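Local coordinates for protein CsuE (Acinetobacter baumannii, PDB 6FJY) that forms the tip subunit of the archaic chaperone-usher Csu pilus and probably mediates the bacterial attachment that leads to biofilm formation, at residues S31-T36 against G102-Y107; Y47-V52 against K130-V135; N222-Q227 against Q303-V308; T241-D246 against T287-E292. One frame throughout, in Å; residues are numbered along the deposited sequence.

Contact 1 of 4, residues S31-T36 against G102-Y107; sequences SGLSCT and GNLPFY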
# COMPACT_ATOMS: atom_id res chain seq x y z
N SER D 31 15.87 18.08 -0.21
CA SER D 31 15.87 19.15 -1.20
C SER D 31 17.06 19.08 -2.13
O SER D 31 16.98 19.54 -3.27
CB SER D 31 15.86 20.50 -0.49
OG SER D 31 17.05 20.64 0.27
N GLY D 32 18.17 18.52 -1.65
CA GLY D 32 19.45 18.52 -2.34
C GLY D 32 20.58 19.09 -1.51
O GLY D 32 21.75 18.75 -1.73
N LEU D 33 20.26 19.96 -0.56
CA LEU D 33 21.23 20.48 0.40
C LEU D 33 21.18 19.66 1.69
O LEU D 33 20.13 19.16 2.09
CB LEU D 33 20.97 21.96 0.69
CG LEU D 33 22.10 22.88 1.17
CD1 LEU D 33 22.10 23.02 2.67
CD2 LEU D 33 23.45 22.40 0.69
N SER D 34 22.34 19.50 2.30
CA SER D 34 22.50 18.80 3.57
C SER D 34 23.70 19.38 4.29
O SER D 34 24.70 19.73 3.65
CB SER D 34 22.67 17.29 3.37
OG SER D 34 21.44 16.67 3.01
N CYS D 35 23.60 19.48 5.62
CA CYS D 35 24.67 20.01 6.46
C CYS D 35 24.75 19.22 7.75
O CYS D 35 23.75 19.08 8.46
CB CYS D 35 24.44 21.50 6.76
SG CYS D 35 24.51 22.60 5.35
N THR D 36 25.94 18.68 8.04
CA THR D 36 26.28 18.05 9.30
C THR D 36 27.43 18.82 9.95
O THR D 36 28.26 19.42 9.26
CB THR D 36 26.70 16.58 9.12
OG1 THR D 36 27.84 16.51 8.26
CG2 THR D 36 25.56 15.76 8.53
N GLY D 102 21.56 15.48 8.11
CA GLY D 102 21.42 16.93 8.06
C GLY D 102 20.69 17.42 6.83
O GLY D 102 21.06 18.45 6.27
N ASN D 103 19.66 16.70 6.41
CA ASN D 103 18.97 17.05 5.17
C ASN D 103 18.11 18.28 5.38
O ASN D 103 17.29 18.34 6.30
CB ASN D 103 18.11 15.88 4.69
CG ASN D 103 18.95 14.73 4.14
OD1 ASN D 103 20.10 14.92 3.75
ND2 ASN D 103 18.36 13.54 4.13
N LEU D 104 18.30 19.27 4.53
CA LEU D 104 17.37 20.37 4.50
C LEU D 104 16.13 19.89 3.76
O LEU D 104 16.24 19.46 2.61
CB LEU D 104 17.97 21.58 3.82
CG LEU D 104 17.12 22.83 3.96
CD1 LEU D 104 16.97 23.21 5.43
CD2 LEU D 104 17.73 23.95 3.18
N PRO D 105 14.96 19.88 4.40
CA PRO D 105 13.79 19.27 3.77
C PRO D 105 12.96 20.26 2.96
O PRO D 105 12.80 21.43 3.31
CB PRO D 105 12.99 18.77 4.98
CG PRO D 105 13.30 19.75 6.04
CD PRO D 105 14.73 20.17 5.83
N PHE D 106 12.46 19.75 1.84
CA PHE D 106 11.36 20.34 1.11
C PHE D 106 10.15 19.41 1.24
O PHE D 106 10.26 18.28 1.72
CB PHE D 106 11.71 20.54 -0.37
CG PHE D 106 12.54 21.77 -0.66
CD1 PHE D 106 13.14 22.49 0.36
CD2 PHE D 106 12.71 22.21 -1.96
CE1 PHE D 106 13.90 23.62 0.08
CE2 PHE D 106 13.46 23.34 -2.25
CZ PHE D 106 14.06 24.05 -1.22
N TYR D 107 9.00 19.89 0.78
CA TYR D 107 7.75 19.18 0.99
C TYR D 107 6.98 19.12 -0.31
O TYR D 107 6.93 20.10 -1.07
CB TYR D 107 6.90 19.86 2.10
CG TYR D 107 7.61 19.92 3.44
CD1 TYR D 107 7.51 18.89 4.36
CD2 TYR D 107 8.41 21.02 3.78
CE1 TYR D 107 8.17 18.95 5.58
CE2 TYR D 107 9.07 21.08 5.00
CZ TYR D 107 8.95 20.05 5.89
OH TYR D 107 9.61 20.11 7.10

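Contact 2 of 4, residues Y47-V52 against K130-V135; sequences YLKYRV and KWFYSV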
# COMPACT_ATOMS: atom_id res chain seq x y z
N TYR D 47 23.67 32.06 6.60
CA TYR D 47 23.24 32.61 5.31
C TYR D 47 22.86 31.47 4.39
O TYR D 47 23.61 30.49 4.26
CB TYR D 47 24.33 33.46 4.67
CG TYR D 47 24.70 34.70 5.45
CD1 TYR D 47 23.96 35.87 5.33
CD2 TYR D 47 25.79 34.70 6.30
CE1 TYR D 47 24.31 37.01 6.05
CE2 TYR D 47 26.15 35.82 7.01
CZ TYR D 47 25.41 36.98 6.88
OH TYR D 47 25.78 38.09 7.60
N LEU D 48 21.70 31.59 3.76
CA LEU D 48 21.23 30.61 2.79
C LEU D 48 20.16 31.24 1.93
O LEU D 48 19.12 31.67 2.44
CB LEU D 48 20.70 29.36 3.49
CG LEU D 48 20.59 28.11 2.62
CD1 LEU D 48 20.74 26.88 3.48
CD2 LEU D 48 19.27 28.06 1.86
N LYS D 49 20.42 31.31 0.62
CA LYS D 49 19.40 31.58 -0.38
C LYS D 49 19.53 30.51 -1.46
O LYS D 49 20.60 29.94 -1.67
CB LYS D 49 19.52 32.99 -0.97
CG LYS D 49 20.42 33.13 -2.19
CD LYS D 49 20.45 34.59 -2.71
CE LYS D 49 21.25 34.72 -4.00
NZ LYS D 49 21.48 36.13 -4.44
N TYR D 50 18.41 30.21 -2.12
CA TYR D 50 18.39 29.18 -3.15
C TYR D 50 17.74 29.73 -4.41
O TYR D 50 17.07 30.77 -4.40
CB TYR D 50 17.67 27.89 -2.70
CG TYR D 50 16.18 28.02 -2.42
CD1 TYR D 50 15.23 27.82 -3.42
CD2 TYR D 50 15.71 28.30 -1.14
CE1 TYR D 50 13.87 27.93 -3.17
CE2 TYR D 50 14.36 28.40 -0.88
CZ TYR D 50 13.44 28.22 -1.89
OH TYR D 50 12.11 28.33 -1.61
N ARG D 51 17.97 29.01 -5.51
CA ARG D 51 17.41 29.36 -6.81
C ARG D 51 16.92 28.08 -7.46
O ARG D 51 17.71 27.15 -7.67
CB ARG D 51 18.46 30.05 -7.70
CG ARG D 51 17.94 30.46 -9.07
CD ARG D 51 19.09 30.70 -10.05
NE ARG D 51 20.06 31.67 -9.54
CZ ARG D 51 21.20 31.99 -10.14
NH1 ARG D 51 21.55 31.44 -11.30
NH2 ARG D 51 22.00 32.89 -9.58
N VAL D 52 15.63 28.02 -7.77
CA VAL D 52 15.10 26.87 -8.48
C VAL D 52 15.46 26.98 -9.95
O VAL D 52 15.06 27.93 -10.63
CB VAL D 52 13.58 26.75 -8.29
CG1 VAL D 52 13.08 25.45 -8.89
CG2 VAL D 52 13.25 26.84 -6.83
N LYS D 130 20.08 25.82 -7.23
CA LYS D 130 21.35 26.46 -6.96
C LYS D 130 21.30 27.02 -5.55
O LYS D 130 20.41 27.82 -5.24
CB LYS D 130 21.66 27.56 -7.99
CG LYS D 130 23.09 28.08 -7.93
CD LYS D 130 23.39 29.01 -9.11
CE LYS D 130 23.31 28.28 -10.45
NZ LYS D 130 24.56 27.51 -10.75
N TRP D 131 22.25 26.60 -4.72
CA TRP D 131 22.33 27.00 -3.32
C TRP D 131 23.52 27.93 -3.11
O TRP D 131 24.60 27.71 -3.67
CB TRP D 131 22.48 25.78 -2.42
CG TRP D 131 21.49 24.70 -2.70
CD1 TRP D 131 21.60 23.70 -3.61
CD2 TRP D 131 20.23 24.51 -2.04
NE1 TRP D 131 20.50 22.90 -3.57
CE2 TRP D 131 19.64 23.37 -2.62
CE3 TRP D 131 19.56 25.18 -1.02
CZ2 TRP D 131 18.39 22.89 -2.21
CZ3 TRP D 131 18.32 24.71 -0.62
CH2 TRP D 131 17.75 23.58 -1.21
N PHE D 132 23.30 28.95 -2.30
CA PHE D 132 24.34 29.87 -1.85
C PHE D 132 24.26 29.87 -0.33
O PHE D 132 23.29 30.37 0.25
CB PHE D 132 24.13 31.28 -2.42
CG PHE D 132 23.94 31.32 -3.92
CD1 PHE D 132 22.72 30.99 -4.49
CD2 PHE D 132 24.97 31.74 -4.75
CE1 PHE D 132 22.54 31.04 -5.87
CE2 PHE D 132 24.80 31.81 -6.13
CZ PHE D 132 23.58 31.46 -6.69
N TYR D 133 25.26 29.29 0.34
CA TYR D 133 25.18 29.09 1.78
C TYR D 133 26.49 29.43 2.46
O TYR D 133 27.57 29.34 1.87
CB TYR D 133 24.78 27.64 2.13
CG TYR D 133 25.71 26.58 1.57
CD1 TYR D 133 26.82 26.15 2.29
CD2 TYR D 133 25.47 26.02 0.33
CE1 TYR D 133 27.66 25.18 1.79
CE2 TYR D 133 26.31 25.04 -0.19
CZ TYR D 133 27.41 24.64 0.54
OH TYR D 133 28.24 23.68 0.02
N SER D 134 26.38 29.83 3.73
CA SER D 134 27.51 29.96 4.64
C SER D 134 27.01 29.59 6.04
O SER D 134 26.39 30.40 6.72
CB SER D 134 28.10 31.36 4.63
OG SER D 134 29.19 31.43 5.54
N VAL D 135 27.30 28.36 6.45
CA VAL D 135 26.74 27.76 7.65
C VAL D 135 27.83 27.69 8.71
O VAL D 135 28.93 27.19 8.42
CB VAL D 135 26.16 26.36 7.38
CG1 VAL D 135 25.44 25.84 8.61
CG2 VAL D 135 25.24 26.40 6.17

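Contact 3 of 4, residues N222-Q227 against Q303-V308; sequences NGLSPQ and QDTVTV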
# COMPACT_ATOMS: atom_id res chain seq x y z
N ASN D 222 -18.89 -19.43 8.25
CA ASN D 222 -20.11 -20.01 8.78
C ASN D 222 -20.44 -19.49 10.18
O ASN D 222 -21.23 -20.11 10.90
CB ASN D 222 -20.00 -21.53 8.78
CG ASN D 222 -19.97 -22.11 7.39
OD1 ASN D 222 -20.55 -21.54 6.46
ND2 ASN D 222 -19.32 -23.24 7.23
N GLY D 223 -19.84 -18.37 10.57
CA GLY D 223 -20.21 -17.72 11.82
C GLY D 223 -19.62 -18.39 13.05
O GLY D 223 -18.71 -19.22 12.99
N LEU D 224 -20.17 -18.00 14.20
CA LEU D 224 -19.69 -18.47 15.49
C LEU D 224 -20.36 -19.75 15.95
O LEU D 224 -19.80 -20.47 16.78
CB LEU D 224 -19.88 -17.40 16.56
CG LEU D 224 -19.33 -16.02 16.22
CD1 LEU D 224 -19.59 -15.03 17.35
CD2 LEU D 224 -17.84 -16.11 15.90
N SER D 225 -21.55 -20.06 15.43
CA SER D 225 -22.34 -21.21 15.87
C SER D 225 -22.67 -22.13 14.70
O SER D 225 -23.85 -22.38 14.41
CB SER D 225 -23.62 -20.73 16.55
OG SER D 225 -23.38 -19.61 17.38
N PRO D 226 -21.65 -22.67 14.01
CA PRO D 226 -21.95 -23.57 12.89
C PRO D 226 -22.46 -24.92 13.35
O PRO D 226 -21.68 -25.77 13.80
CB PRO D 226 -20.60 -23.69 12.16
CG PRO D 226 -19.60 -23.48 13.23
CD PRO D 226 -20.20 -22.50 14.20
N GLN D 227 -23.77 -25.13 13.27
CA GLN D 227 -24.33 -26.46 13.50
C GLN D 227 -23.65 -27.48 12.59
O GLN D 227 -22.99 -28.41 13.06
CB GLN D 227 -25.85 -26.43 13.29
CG GLN D 227 -26.57 -25.40 14.13
CD GLN D 227 -26.51 -25.70 15.63
OE1 GLN D 227 -27.04 -26.71 16.09
NE2 GLN D 227 -25.85 -24.82 16.38
N GLN D 303 -28.07 -14.05 18.00
CA GLN D 303 -27.00 -13.31 17.34
C GLN D 303 -25.96 -14.26 16.77
O GLN D 303 -25.79 -15.39 17.24
CB GLN D 303 -26.33 -12.34 18.31
CG GLN D 303 -27.17 -11.13 18.63
CD GLN D 303 -26.46 -10.18 19.57
OE1 GLN D 303 -25.36 -10.47 20.05
NE2 GLN D 303 -27.09 -9.05 19.86
N ASP D 304 -25.28 -13.78 15.73
CA ASP D 304 -24.11 -14.44 15.18
C ASP D 304 -23.21 -13.39 14.55
O ASP D 304 -23.65 -12.28 14.22
CB ASP D 304 -24.49 -15.51 14.14
CG ASP D 304 -23.36 -16.51 13.90
OD1 ASP D 304 -22.44 -16.59 14.75
OD2 ASP D 304 -23.40 -17.20 12.86
N THR D 305 -21.95 -13.75 14.36
CA THR D 305 -20.99 -12.85 13.73
C THR D 305 -20.31 -13.59 12.58
O THR D 305 -19.62 -14.59 12.80
CB THR D 305 -19.97 -12.33 14.74
OG1 THR D 305 -20.67 -11.82 15.88
CG2 THR D 305 -19.15 -11.22 14.13
N VAL D 306 -20.53 -13.11 11.36
CA VAL D 306 -19.99 -13.73 10.16
C VAL D 306 -18.73 -12.98 9.75
O VAL D 306 -18.73 -11.74 9.69
CB VAL D 306 -21.02 -13.73 9.02
CG1 VAL D 306 -20.37 -14.18 7.72
CG2 VAL D 306 -22.19 -14.63 9.37
N THR D 307 -17.67 -13.73 9.47
CA THR D 307 -16.42 -13.15 8.99
C THR D 307 -16.53 -12.90 7.49
O THR D 307 -16.76 -13.83 6.72
CB THR D 307 -15.25 -14.07 9.32
OG1 THR D 307 -15.10 -14.17 10.74
CG2 THR D 307 -13.96 -13.54 8.73
N VAL D 308 -16.42 -11.63 7.10
CA VAL D 308 -16.32 -11.24 5.70
C VAL D 308 -14.84 -11.22 5.33
O VAL D 308 -14.08 -10.38 5.81
CB VAL D 308 -16.95 -9.86 5.44
CG1 VAL D 308 -16.92 -9.56 3.94
CG2 VAL D 308 -18.36 -9.79 5.98

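Contact 4 of 4, residues T241-D246 against T287-E292; sequences TFLKYD and TKIVDE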
# COMPACT_ATOMS: atom_id res chain seq x y z
N THR D 241 -29.81 -22.04 23.04
CA THR D 241 -30.71 -22.16 21.90
C THR D 241 -30.03 -21.64 20.64
O THR D 241 -29.21 -20.72 20.69
CB THR D 241 -32.00 -21.39 22.14
OG1 THR D 241 -32.36 -21.47 23.53
CG2 THR D 241 -33.13 -21.96 21.30
N PHE D 242 -30.39 -22.23 19.51
CA PHE D 242 -29.85 -21.84 18.22
C PHE D 242 -30.97 -21.62 17.22
O PHE D 242 -31.94 -22.38 17.18
CB PHE D 242 -28.88 -22.89 17.69
CG PHE D 242 -27.63 -23.02 18.50
CD1 PHE D 242 -26.63 -22.06 18.41
CD2 PHE D 242 -27.44 -24.10 19.34
CE1 PHE D 242 -25.48 -22.17 19.15
CE2 PHE D 242 -26.28 -24.21 20.08
CZ PHE D 242 -25.30 -23.25 19.98
N LEU D 243 -30.82 -20.58 16.41
CA LEU D 243 -31.74 -20.26 15.32
C LEU D 243 -30.95 -20.36 14.01
O LEU D 243 -30.16 -19.47 13.68
CB LEU D 243 -32.34 -18.88 15.51
CG LEU D 243 -33.26 -18.40 14.39
CD1 LEU D 243 -34.32 -19.45 14.12
CD2 LEU D 243 -33.88 -17.08 14.79
N LYS D 244 -31.16 -21.45 13.27
CA LYS D 244 -30.40 -21.69 12.05
C LYS D 244 -30.79 -20.70 10.97
O LYS D 244 -31.95 -20.30 10.86
CB LYS D 244 -30.62 -23.12 11.56
CG LYS D 244 -30.12 -24.20 12.52
CD LYS D 244 -30.56 -25.59 12.09
CE LYS D 244 -30.13 -26.64 13.11
NZ LYS D 244 -30.59 -28.01 12.76
N TYR D 245 -29.82 -20.31 10.14
CA TYR D 245 -30.08 -19.37 9.06
C TYR D 245 -29.06 -19.59 7.95
O TYR D 245 -28.15 -20.42 8.06
CB TYR D 245 -30.04 -17.93 9.58
CG TYR D 245 -28.65 -17.43 9.85
CD1 TYR D 245 -28.02 -17.69 11.06
CD2 TYR D 245 -27.95 -16.70 8.89
CE1 TYR D 245 -26.74 -17.23 11.31
CE2 TYR D 245 -26.67 -16.25 9.13
CZ TYR D 245 -26.07 -16.51 10.34
OH TYR D 245 -24.80 -16.07 10.58
N ASP D 246 -29.22 -18.84 6.86
CA ASP D 246 -28.19 -18.77 5.83
C ASP D 246 -28.28 -17.42 5.14
O ASP D 246 -29.17 -16.60 5.42
CB ASP D 246 -28.31 -19.93 4.83
CG ASP D 246 -26.96 -20.46 4.36
OD1 ASP D 246 -26.16 -19.67 3.80
OD2 ASP D 246 -26.67 -21.66 4.55
N THR D 287 -30.75 -12.72 3.88
CA THR D 287 -30.54 -13.50 5.09
C THR D 287 -31.88 -14.14 5.45
O THR D 287 -32.84 -13.43 5.78
CB THR D 287 -30.02 -12.61 6.22
OG1 THR D 287 -28.93 -11.81 5.73
CG2 THR D 287 -29.54 -13.44 7.39
N LYS D 288 -31.96 -15.46 5.37
CA LYS D 288 -33.18 -16.21 5.60
C LYS D 288 -33.04 -17.11 6.83
O LYS D 288 -31.94 -17.52 7.19
CB LYS D 288 -33.55 -17.09 4.39
CG LYS D 288 -33.75 -16.36 3.08
CD LYS D 288 -33.82 -17.36 1.91
CE LYS D 288 -33.90 -16.64 0.55
NZ LYS D 288 -33.87 -17.57 -0.62
N ILE D 289 -34.18 -17.43 7.44
CA ILE D 289 -34.27 -18.39 8.53
C ILE D 289 -34.59 -19.77 7.96
O ILE D 289 -35.12 -19.91 6.85
CB ILE D 289 -35.34 -17.95 9.57
CG1 ILE D 289 -35.08 -16.51 10.03
CG2 ILE D 289 -35.36 -18.87 10.77
CD1 ILE D 289 -33.99 -16.39 11.07
N VAL D 290 -34.26 -20.81 8.73
CA VAL D 290 -34.57 -22.20 8.39
C VAL D 290 -34.72 -22.98 9.70
O VAL D 290 -34.09 -22.65 10.71
CB VAL D 290 -33.48 -22.81 7.48
CG1 VAL D 290 -32.10 -22.32 7.89
CG2 VAL D 290 -33.53 -24.34 7.50
N ASP D 291 -35.60 -23.99 9.68
CA ASP D 291 -36.06 -24.72 10.86
C ASP D 291 -36.90 -23.77 11.71
O ASP D 291 -36.94 -22.56 11.42
CB ASP D 291 -34.87 -25.35 11.62
CG ASP D 291 -34.70 -24.83 13.06
OD1 ASP D 291 -34.45 -23.62 13.25
OD2 ASP D 291 -34.79 -25.65 13.99
N GLU D 292 -37.62 -24.27 12.71
CA GLU D 292 -38.55 -23.37 13.38
C GLU D 292 -38.86 -23.83 14.80
O GLU D 292 -38.69 -25.00 15.15
CB GLU D 292 -39.85 -23.22 12.58
CG GLU D 292 -40.78 -22.07 13.02
CD GLU D 292 -40.06 -20.75 13.27
OE1 GLU D 292 -39.04 -20.47 12.60
OE2 GLU D 292 -40.52 -19.98 14.14

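Contact 1 of 4, residues S31-T36 against G102-Y107
S31 and F106 meet where the chain turns out of strand 24-31, and S34 and N103 face each other three residues further on. Four hydrogen bonds to backbone carbonyls, three of them from amides, tie the two segments. L104 O takes two of them from one residue, S31: the amide N lies 3.2 Å away, nearly in line with the C=O bond, while OG, 2.7 Å from L104 O, comes from above the carbonyl plane. Serine suits this spot because its OG, held between the backbone N and the carbonyl carbon (chi1 63°), stays close to the main chain. Beyond the corner at G32, whose backbone angles would press a side chain into the carbonyl O of S31, L104 N donates to L33 O at 3.1 Å and C35 N to G102 O at 2.8 Å. S34 and N103 form an antiparallel non-hydrogen-bonded pair. S34 OG and N103 OD1 are modelled implausibly close, so the details of that bond are doubtful.

Carbon contacts complete the join. G102, at positive phi, brings its CA to 3.2 Å from C35 O, a CA-H...O contact; a CB here would point toward 31-36 and run into C35 O. S31 CB sits over one face of the F106 ring, 3.5 Å from its centroid, as a CH-pi contact, and L33 and L104 approach through their CB atoms.

The start of strand 103-110 lies against 33-35 and its continuation pairs with strand 24-31, the corner at G32 separating the two partners. The C2-C35 disulfide ties 33-35 to strand 2-4, and W131 of strand 119-136 packs against the side chains of S31, L33 and L104.

Contact 2 of 4, residues Y47-V52 against K130-V135
Y47-V52 and K130-V135 form a regular antiparallel ladder, at 171° between their directions, in the N-terminal half of the chain. Y47 with S134, K49 with F132 and R51 with K130 are hydrogen-bonded pairs, each closed by two backbone bonds; K49 N to F132 O measures 3.0 Å. Between them, L48-Y133 and Y50-W131 are non-hydrogen-bonded pairs.

Side chains alternate between two faces. On one, L48 and W131 run side by side, with L48 CD2 at the indole edge, 4.1 Å from W131 CE3. Y50 CB touches the same W131 CE3 at 3.7 Å. These large, mainly apolar side chains suit the core side of the Ig-like beta sandwich, where W131 also meets V4 and L33. The polar ends there are paired: W131 NE1 with S169 and Y50 OH with D74.

The other face mixes K49, R51 and K130 with F132, whose ring K49 and R51 pack around. K49 turns its CG between the backbone N and the carbonyl carbon (chi1 90°) and lays CE over one face of the F132 ring, near the rim. K49 makes a cation-pi contact with W163, while its NZ is too far from F132 for more than a weak attraction. R51 reaches F132 with NH2, 3.6 Å from CZ, while K130 CD lies over one face of the guanidinium, 3.8 Å from R51 CZ. Bends at chi3 and chi4 carry K130 NZ to a salt bridge with D168.

Contact 3 of 4, residues N222-Q227 against Q303-V308
The loop after strand 217-220 passes strand 302-311 at G223 without forming a beta ladder, G223 CA lying 4.3 Å from V306 CA and 3.3 Å from T305 O, the latter a CA-H...O contact. The strand belongs to an Ig-like domain completed by donor-strand complementation: 303-308 pairs in a parallel ladder with a strand of CsuC, so the chaperone extends the sheet just beside this loop. Glycine suits position 223 both for its positive phi (78°) and for how closely D304 presses on it, with OD2 3.4 Å from G223 CA.

D304 makes the one hydrogen bond across the contact. Its CG lies anti to the backbone N (chi1 -161°), which carries the carboxylate to the loop, where it offers one oxygen to the L224 amide and the other, OD2, to Y245 OH. Both oxygens are held, which should restrain the rotation of the group.

L224 and T305 run side by side, the branched apolar leucine laying CD1 against T305, 3.7 Å from OG1; that hydroxyl is hydrogen-bonded to S111 of CsuC. On the D304 carboxylate, the syn lone pair of OD1 receives L224 N at 2.7 Å, with an N-H...O angle of 157°.

Contact 4 of 4, residues T241-D246 against T287-E292
D246 and K288 close the firm end of this contact: as an antiparallel hydrogen-bonded pair they exchange two backbone bonds, D246 N to K288 O and K288 N to D246 O, both 3.0 Å long. Next to them Y245 faces I289 in a non-hydrogen-bonded pair. Y245 CG stands between the backbone N and the carbonyl carbon (chi1 75°), and CB comes to 3.1 Å from K288 O, a tight fit. The Y245 and T287 side chains run side by side, Y245 CD2 being 3.9 Å from T287 CG2. Beyond T287 lie V306 and V110 of CsuC; a tyrosine packs its ring there and sends OH on to D304. L243 and I289 cross at about a right angle, two branched chains gripping each other through L243 CD1 and I289 CG2 at 3.6 Å and through L243 CD2 and I289 CD1 at 3.8 Å.

Toward V290 and D291, both exposed, the hold weakens. V290 N still reaches K244 O at 3.2 Å, but from well above the carbonyl plane. V290 CG1 rests against the K244 backbone carbonyl group. The charges of K244 and D291 do not meet: NZ of K244 remains 5.0 Å from OD2 of D291, at most a mild attraction.

The D246 carboxylate, turned from K288, is bound instead by R232 and R255. The two strands, their directions 143° apart and so well off strict antiparallel, are neighbours within the Ig-like beta sandwich of the domain that CsuC complements.

How the contacts relate
The four contacts fall into two clusters on opposite sides of the chain's centre. Contacts 1 and 2, with centres 11 Å apart, interlock: their segments alternate along the sequence, and they are packed together through W131. Contacts 3 and 4, 12 Å apart, lie in the C-terminal Spore Coat Protein U domain, and both segments of contact 4 fall between those of contact 3; the two are linked by a hydrogen bond between D304 and Y245. Between clusters the centres are 54 to 74 Å apart. This fits a two-domain adhesin subunit, whose N-terminal contacts are untouched by CsuC while the C-terminal domain carries the chaperone-paired strand 302-311.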